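Side-chain contact in uroporphyrinogen III cosynthase (HemD) (Helicobacter pylori, PDB 3P9Z), which probably catalyses the cyclization of the linear tetrapyrrole hydroxymethylbilane to the macrocyclic uroporphyrinogen III, a step of porphyrin biosynthesis: residues A[168-173]-A[196-201]. Numbering follows the deposited sequence.
Sequences TAISHA and ALYLQE
Tyr198 contributes the largest share of this contact, its ring reaching across from helix 193-201 to the first turn of helix 170-179, where Ile170 and Ala173 receive it. Its CG stands anti to the backbone N (chi1 170°), a setting that lays the ring alongside the neighbouring helix with one face turned to Ile170. Over that face sits the CG2 methyl of Ile170, 3.9 Å from the centroid of the Tyr198 ring and 14° off its normal, a CH-pi contact shifted toward the CG and CD1 side. The other branch of Ile170 meets the tyrosine nearer its backbone: its CG1 lies 3.8 Å from Tyr198 CB, with CD1 a little farther from the same carbon, so the isoleucine covers both the ring and the root of the side chain. Farther along the ring, Ala173 CB approaches obliquely, 3.9 Å from Tyr198 CE2.

Leu199, the next residue, takes the same methyl group from another direction. Its CD2 comes to 3.7 Å from Ala173 CB, which thus packs against both the tyrosine ring and the leucine branch. This end of the contact is buried: Ala173 and Leu199 both rest on Phe167 of strand 164-167, and Leu199 also touches Ser190 of strand 187-190, while Ile170 lies at the exposed end. The contact is purely apolar packing between two helices that follow successive parallel strands, 164-167 and 187-190, an arrangement characteristic of the alternating beta-alpha units in the two-domain fold of uroporphyrinogen-III synthases.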
# COMPACT_ATOMS: atom_id res chain seq x y z
N THR A 168 -10.10 -2.43 -0.40
CA THR A 168 -8.91 -2.82 -1.17
C THR A 168 -7.69 -3.11 -0.31
O THR A 168 -6.66 -3.51 -0.83
CB THR A 168 -8.55 -1.75 -2.23
OG1 THR A 168 -8.21 -0.53 -1.57
CG2 THR A 168 -9.74 -1.51 -3.15
N ALA A 169 -7.82 -2.92 1.01
CA ALA A 169 -6.75 -3.22 1.97
C ALA A 169 -7.34 -3.16 3.38
O ALA A 169 -8.42 -2.59 3.56
CB ALA A 169 -5.59 -2.22 1.84
N ILE A 170 -6.65 -3.75 4.34
CA ILE A 170 -7.06 -3.69 5.75
C ILE A 170 -7.16 -2.24 6.26
O ILE A 170 -8.12 -1.89 6.95
CB ILE A 170 -6.10 -4.52 6.67
CG1 ILE A 170 -6.26 -6.02 6.40
CG2 ILE A 170 -6.35 -4.19 8.18
CD1 ILE A 170 -5.20 -6.89 7.08
N SER A 171 -6.17 -1.42 5.94
CA SER A 171 -6.16 -0.03 6.43
C SER A 171 -7.47 0.68 6.08
O SER A 171 -8.03 1.44 6.88
CB SER A 171 -4.97 0.72 5.82
OG SER A 171 -5.12 0.80 4.40
N HIS A 172 -7.99 0.39 4.89
CA HIS A 172 -9.24 0.98 4.43
C HIS A 172 -10.49 0.48 5.17
O HIS A 172 -11.38 1.26 5.50
CB HIS A 172 -9.38 0.76 2.92
CG HIS A 172 -8.30 1.44 2.14
ND1 HIS A 172 -7.56 0.80 1.17
CD2 HIS A 172 -7.82 2.70 2.22
CE1 HIS A 172 -6.67 1.64 0.68
NE2 HIS A 172 -6.81 2.80 1.29
N ALA A 173 -10.54 -0.83 5.43
CA ALA A 173 -11.58 -1.41 6.28
C ALA A 173 -11.54 -0.80 7.68
O ALA A 173 -12.56 -0.38 8.22
CB ALA A 173 -11.42 -2.92 6.34
N ALA A 196 -10.56 -9.70 3.86
CA ALA A 196 -11.79 -10.39 4.23
C ALA A 196 -11.73 -10.96 5.65
O ALA A 196 -12.70 -10.88 6.38
CB ALA A 196 -12.11 -11.47 3.22
N LEU A 197 -10.58 -11.54 6.02
CA LEU A 197 -10.45 -12.17 7.33
C LEU A 197 -10.33 -11.14 8.45
O LEU A 197 -10.74 -11.39 9.60
CB LEU A 197 -9.30 -13.19 7.34
CG LEU A 197 -9.54 -14.42 6.44
CD1 LEU A 197 -8.30 -15.32 6.32
CD2 LEU A 197 -10.72 -15.23 6.95
N TYR A 198 -9.78 -9.98 8.12
CA TYR A 198 -9.81 -8.85 9.05
C TYR A 198 -11.26 -8.41 9.30
O TYR A 198 -11.69 -8.29 10.45
CB TYR A 198 -8.98 -7.67 8.53
CG TYR A 198 -9.24 -6.45 9.38
CD1 TYR A 198 -8.58 -6.29 10.60
CD2 TYR A 198 -10.19 -5.50 8.99
CE1 TYR A 198 -8.83 -5.17 11.41
CE2 TYR A 198 -10.46 -4.38 9.81
CZ TYR A 198 -9.78 -4.23 11.00
OH TYR A 198 -10.03 -3.15 11.80
N LEU A 199 -12.01 -8.17 8.22
CA LEU A 199 -13.44 -7.86 8.34
C LEU A 199 -14.22 -8.90 9.15
O LEU A 199 -15.06 -8.56 9.99
CB LEU A 199 -14.08 -7.67 6.96
CG LEU A 199 -13.70 -6.36 6.25
CD1 LEU A 199 -14.17 -6.37 4.80
CD2 LEU A 199 -14.28 -5.16 6.99
N GLN A 200 -13.95 -10.17 8.89
CA GLN A 200 -14.65 -11.25 9.60
C GLN A 200 -14.32 -11.25 11.11
O GLN A 200 -15.18 -11.56 11.94
CB GLN A 200 -14.27 -12.58 8.94
CG GLN A 200 -14.86 -13.81 9.58
CD GLN A 200 -14.47 -15.06 8.82
OE1 GLN A 200 -14.64 -15.15 7.59
NE2 GLN A 200 -13.92 -16.02 9.54
N GLU A 201 -13.08 -10.89 11.46
CA GLU A 201 -12.67 -10.71 12.85
C GLU A 201 -13.55 -9.64 13.50
O GLU A 201 -13.90 -9.73 14.68
CB GLU A 201 -11.17 -10.33 12.92
CG GLU A 201 -10.66 -9.89 14.32
CD GLU A 201 -9.19 -9.42 14.31
OE1 GLU A 201 -8.57 -9.36 13.22
OE2 GLU A 201 -8.66 -9.11 15.40